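Long-range contact in DUF4439 domain-containing protein (Mycobacterium tuberculosis, PDB 2IB0), which is of unknown function but forms a four-helix bundle of the ferritin-like group: residues L26-I37 and H62-L73. Residues are numbered along the deposited sequence; the frame is centred on the assembly and turned at random.
Sequences LCDALAVEHATI and HRHRRDDVIVML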
loop_
_atom_site.group_PDB
_atom_site.type_symbol
_atom_site.label_atom_id
_atom_site.label_comp_id
_atom_site.label_asym_id
_atom_site.label_seq_id
_atom_site.Cartn_x
_atom_site.Cartn_y
_atom_site.Cartn_z
ATOM N N LEU A 26 1.034 2.839 -17.872
ATOM C CA LEU A 26 0.661 1.451 -17.653
ATOM C C LEU A 26 1.616 0.491 -18.381
ATOM O O LEU A 26 1.869 -0.637 -17.888
ATOM C CB LEU A 26 -0.802 1.229 -18.074
ATOM C CG LEU A 26 -1.409 -0.166 -17.851
ATOM C CD1 LEU A 26 -1.514 -0.544 -16.400
ATOM C CD2 LEU A 26 -2.737 -0.373 -18.589
ATOM N N CYS A 27 2.118 0.929 -19.551
ATOM C CA CYS A 27 3.195 0.229 -20.238
ATOM C C CYS A 27 4.448 0.161 -19.379
ATOM O O CYS A 27 5.033 -0.892 -19.261
ATOM C CB CYS A 27 3.509 0.836 -21.635
ATOM S SG CYS A 27 2.212 0.502 -22.870
ATOM N N ASP A 28 4.852 1.273 -18.756
ATOM C CA ASP A 28 6.007 1.240 -17.828
ATOM C C ASP A 28 5.788 0.245 -16.692
ATOM O O ASP A 28 6.720 -0.429 -16.287
ATOM C CB ASP A 28 6.247 2.585 -17.167
ATOM C CG ASP A 28 6.785 3.622 -18.114
ATOM O OD1 ASP A 28 7.386 3.258 -19.144
ATOM O OD2 ASP A 28 6.568 4.820 -17.824
ATOM N N ALA A 29 4.557 0.127 -16.221
ATOM C CA ALA A 29 4.294 -0.635 -15.010
ATOM C C ALA A 29 4.338 -2.088 -15.397
ATOM O O ALA A 29 4.840 -2.907 -14.647
ATOM C CB ALA A 29 2.932 -0.279 -14.446
ATOM N N LEU A 30 3.848 -2.381 -16.603
ATOM C CA LEU A 30 3.910 -3.737 -17.162
ATOM C C LEU A 30 5.359 -4.217 -17.353
ATOM O O LEU A 30 5.675 -5.381 -17.082
ATOM C CB LEU A 30 3.161 -3.829 -18.500
ATOM C CG LEU A 30 3.317 -5.193 -19.165
ATOM C CD1 LEU A 30 2.935 -6.327 -18.221
ATOM C CD2 LEU A 30 2.568 -5.289 -20.555
ATOM N N ALA A 31 6.201 -3.314 -17.858
ATOM C CA ALA A 31 7.639 -3.540 -18.039
ATOM C C ALA A 31 8.316 -3.780 -16.704
ATOM O O ALA A 31 9.185 -4.608 -16.592
ATOM C CB ALA A 31 8.286 -2.370 -18.786
ATOM N N VAL A 32 7.899 -3.074 -15.670
ATOM C CA VAL A 32 8.429 -3.326 -14.337
ATOM C C VAL A 32 8.008 -4.729 -13.821
ATOM O O VAL A 32 8.838 -5.465 -13.260
ATOM C CB VAL A 32 8.035 -2.198 -13.356
ATOM C CG1 VAL A 32 8.323 -2.620 -11.887
ATOM C CG2 VAL A 32 8.784 -0.890 -13.722
ATOM N N GLU A 33 6.736 -5.084 -14.019
ATOM C CA GLU A 33 6.218 -6.433 -13.713
ATOM C C GLU A 33 6.992 -7.577 -14.385
ATOM O O GLU A 33 7.350 -8.537 -13.712
ATOM C CB GLU A 33 4.721 -6.554 -14.086
ATOM C CG GLU A 33 3.749 -5.756 -13.156
ATOM C CD GLU A 33 3.921 -6.059 -11.653
ATOM O OE1 GLU A 33 4.088 -7.236 -11.257
ATOM O OE2 GLU A 33 3.858 -5.117 -10.842
ATOM N N HIS A 34 7.229 -7.509 -15.695
ATOM C CA HIS A 34 8.058 -8.520 -16.353
ATOM C C HIS A 34 9.430 -8.669 -15.670
ATOM O O HIS A 34 9.870 -9.787 -15.393
ATOM C CB HIS A 34 8.257 -8.188 -17.822
ATOM C CG HIS A 34 7.046 -8.454 -18.655
ATOM N ND1 HIS A 34 6.583 -7.570 -19.603
ATOM C CD2 HIS A 34 6.208 -9.513 -18.692
ATOM C CE1 HIS A 34 5.516 -8.072 -20.201
ATOM N NE2 HIS A 34 5.255 -9.244 -19.651
ATOM N N ALA A 35 10.065 -7.523 -15.388
ATOM C CA ALA A 35 11.380 -7.452 -14.773
ATOM C C ALA A 35 11.382 -7.990 -13.348
ATOM O O ALA A 35 12.391 -8.563 -12.906
ATOM C CB ALA A 35 11.895 -6.035 -14.790
ATOM N N THR A 36 10.259 -7.836 -12.642
ATOM C CA THR A 36 10.099 -8.358 -11.289
ATOM C C THR A 36 9.923 -9.857 -11.238
ATOM O O THR A 36 10.522 -10.511 -10.385
ATOM C CB THR A 36 8.901 -7.723 -10.572
ATOM O OG1 THR A 36 9.211 -6.361 -10.371
ATOM C CG2 THR A 36 8.713 -8.337 -9.242
ATOM N N ILE A 37 9.090 -10.386 -12.138
ATOM C CA ILE A 37 8.864 -11.812 -12.262
ATOM C C ILE A 37 10.194 -12.512 -12.609
ATOM O O ILE A 37 10.530 -13.535 -12.010
ATOM C CB ILE A 37 7.776 -12.127 -13.358
ATOM C CG1 ILE A 37 6.401 -11.647 -12.893
ATOM C CG2 ILE A 37 7.857 -13.613 -13.896
ATOM C CD1 ILE A 37 5.510 -11.251 -14.065
ATOM N N HIS A 62 2.406 -11.348 -8.928
ATOM C CA HIS A 62 2.943 -10.644 -10.091
ATOM C C HIS A 62 2.513 -11.229 -11.433
ATOM O O HIS A 62 2.209 -10.467 -12.339
ATOM C CB HIS A 62 4.448 -10.569 -10.043
ATOM C CG HIS A 62 4.959 -9.715 -8.952
ATOM N ND1 HIS A 62 4.935 -8.339 -9.019
ATOM C CD2 HIS A 62 5.476 -10.034 -7.742
ATOM C CE1 HIS A 62 5.421 -7.845 -7.894
ATOM N NE2 HIS A 62 5.782 -8.853 -7.114
ATOM N N ARG A 63 2.509 -12.553 -11.576
ATOM C CA ARG A 63 2.124 -13.165 -12.849
ATOM C C ARG A 63 0.686 -12.822 -13.186
ATOM O O ARG A 63 0.393 -12.462 -14.326
ATOM C CB ARG A 63 2.350 -14.679 -12.870
ATOM C CG ARG A 63 3.790 -15.065 -12.985
ATOM C CD ARG A 63 3.974 -16.493 -12.642
ATOM N NE ARG A 63 5.309 -16.890 -13.042
ATOM C CZ ARG A 63 6.037 -17.842 -12.463
ATOM N NH1 ARG A 63 5.554 -18.504 -11.414
ATOM N NH2 ARG A 63 7.261 -18.119 -12.940
ATOM N N HIS A 64 -0.177 -12.857 -12.160
ATOM C CA HIS A 64 -1.586 -12.547 -12.314
ATOM C C HIS A 64 -1.776 -11.065 -12.676
ATOM O O HIS A 64 -2.515 -10.749 -13.594
ATOM C CB HIS A 64 -2.375 -12.921 -11.033
ATOM C CG HIS A 64 -3.864 -12.773 -11.170
ATOM N ND1 HIS A 64 -4.530 -11.585 -10.923
ATOM C CD2 HIS A 64 -4.824 -13.664 -11.529
ATOM C CE1 HIS A 64 -5.826 -11.745 -11.132
ATOM N NE2 HIS A 64 -6.034 -12.998 -11.497
ATOM N N ARG A 65 -1.117 -10.162 -11.944
ATOM C CA ARG A 65 -1.149 -8.742 -12.254
ATOM C C ARG A 65 -0.700 -8.458 -13.696
ATOM O O ARG A 65 -1.362 -7.722 -14.415
ATOM C CB ARG A 65 -0.238 -7.995 -11.295
ATOM C CG ARG A 65 -0.387 -6.504 -11.372
ATOM C CD ARG A 65 0.609 -5.854 -10.457
ATOM N NE ARG A 65 0.329 -6.132 -9.062
ATOM C CZ ARG A 65 1.251 -6.176 -8.106
ATOM N NH1 ARG A 65 2.531 -5.979 -8.410
ATOM N NH2 ARG A 65 0.902 -6.426 -6.841
ATOM N N ARG A 66 0.436 -9.027 -14.091
ATOM C CA ARG A 66 0.978 -8.930 -15.474
ATOM C C ARG A 66 -0.049 -9.329 -16.541
ATOM O O ARG A 66 -0.300 -8.574 -17.489
ATOM C CB ARG A 66 2.235 -9.780 -15.621
ATOM C CG ARG A 66 2.663 -10.056 -17.149
ATOM C CD ARG A 66 3.603 -11.263 -17.242
ATOM N NE ARG A 66 2.956 -12.561 -16.996
ATOM C CZ ARG A 66 3.612 -13.711 -16.790
ATOM N NH1 ARG A 66 4.937 -13.760 -16.788
ATOM N NH2 ARG A 66 2.941 -14.830 -16.592
ATOM N N ASP A 67 -0.644 -10.511 -16.391
ATOM C CA ASP A 67 -1.704 -10.964 -17.304
ATOM C C ASP A 67 -2.878 -10.012 -17.321
ATOM O O ASP A 67 -3.401 -9.691 -18.380
ATOM C CB ASP A 67 -2.157 -12.376 -16.938
ATOM C CG ASP A 67 -1.017 -13.415 -17.018
ATOM O OD1 ASP A 67 0.086 -13.126 -17.562
ATOM O OD2 ASP A 67 -1.222 -14.537 -16.514
ATOM N N ASP A 68 -3.307 -9.545 -16.146
ATOM C CA ASP A 68 -4.353 -8.518 -16.048
ATOM C C ASP A 68 -4.086 -7.209 -16.841
ATOM O O ASP A 68 -4.994 -6.668 -17.482
ATOM C CB ASP A 68 -4.603 -8.169 -14.579
ATOM C CG ASP A 68 -5.626 -9.084 -13.897
ATOM O OD1 ASP A 68 -6.183 -9.979 -14.533
ATOM O OD2 ASP A 68 -5.883 -8.904 -12.684
ATOM N N VAL A 69 -2.861 -6.701 -16.751
ATOM C CA VAL A 69 -2.404 -5.514 -17.470
ATOM C C VAL A 69 -2.311 -5.759 -18.971
ATOM O O VAL A 69 -2.586 -4.852 -19.742
ATOM C CB VAL A 69 -1.006 -5.049 -16.932
ATOM C CG1 VAL A 69 -0.451 -3.864 -17.758
ATOM C CG2 VAL A 69 -1.113 -4.717 -15.429
ATOM N N ILE A 70 -1.898 -6.961 -19.389
ATOM C CA ILE A 70 -1.933 -7.341 -20.818
ATOM C C ILE A 70 -3.359 -7.201 -21.392
ATOM O O ILE A 70 -3.557 -6.619 -22.462
ATOM C CB ILE A 70 -1.301 -8.743 -21.051
ATOM C CG1 ILE A 70 0.215 -8.650 -20.774
ATOM C CG2 ILE A 70 -1.601 -9.304 -22.485
ATOM C CD1 ILE A 70 0.995 -9.975 -20.739
ATOM N N VAL A 71 -4.353 -7.673 -20.641
ATOM C CA VAL A 71 -5.750 -7.533 -21.035
ATOM C C VAL A 71 -6.144 -6.041 -21.110
ATOM O O VAL A 71 -6.718 -5.603 -22.099
ATOM C CB VAL A 71 -6.684 -8.354 -20.076
ATOM C CG1 VAL A 71 -8.171 -8.002 -20.275
ATOM C CG2 VAL A 71 -6.450 -9.858 -20.261
ATOM N N MET A 72 -5.810 -5.266 -20.077
ATOM C CA MET A 72 -6.149 -3.822 -20.014
ATOM C C MET A 72 -5.612 -3.050 -21.215
ATOM O O MET A 72 -6.345 -2.270 -21.837
ATOM C CB MET A 72 -5.605 -3.174 -18.742
ATOM C CG MET A 72 -6.365 -3.494 -17.471
ATOM S SD MET A 72 -5.431 -3.149 -15.960
ATOM C CE MET A 72 -5.725 -1.394 -15.748
ATOM N N LEU A 73 -4.342 -3.266 -21.543
ATOM C CA LEU A 73 -3.721 -2.585 -22.682
ATOM C C LEU A 73 -4.435 -2.946 -23.992
ATOM O O LEU A 73 -4.631 -2.066 -24.836
ATOM C CB LEU A 73 -2.202 -2.836 -22.750
ATOM C CG LEU A 73 -1.397 -2.218 -21.575
ATOM C CD1 LEU A 73 0.030 -2.774 -21.513
ATOM C CD2 LEU A 73 -1.348 -0.683 -21.643
#
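The imidazole of H62 meets helix 26-37 in two ways: the methyl CG2 of T36 lies over the centre of one ring face, and the carboxylate of E33 sits at its edge. A distance of 3.6 Å from T36 CG2 to the H62 ring centroid, almost along the normal, defines the former as a CH-pi contact. These groups pair two neighbouring, roughly antiparallel helices of a four-helix bundle, whose segment axes approach to 9.6 Å at 150°. At the edge, H62 ND1 donates to the syn lone pair of E33 OE1 over 2.6 Å; the bond is nearly straight (167°) and the two planes are close to coplanar. R65 approaches the same carboxylate differently. R65 NH1 reaches E33 OE2 at 2.9 Å in a salt bridge, with the oxygen in the guanidinium plane but the donor tilted out of the carboxylate plane, the two planes being perpendicular. W114 NE1 of helix 96-120 also hydrogen-bonds to OE2, so three hydrogen bonds hold the carboxylate, while E107 hydrogen-bonds H62 NE2 and E136 forms a salt bridge with R65 NH2. The result is a buried polar network spanning all four helices. Such a carboxylate-histidine cluster recalls the metal centres of ferritin-like bundles, although an arginine takes part here.

On another flank, R66, extended through chi1 and chi2, places CD 3.5 Å from H34 CD2; the bend at chi3 then turns NE to bridge to D67 OD1. I37 packs CG1 on H62 CB and CD1 on R66 CD. Toward L26 and L73 the interface is aliphatic. L30 sets CB against V69 CG1 and directs CD2 to L73 CD1. L26, its CG turned away from the backbone N (chi1 -177°), brings CD1 tip to tip with V69, whereas L26 CD2 presses to a tight 3.4 Å from L73 CD2.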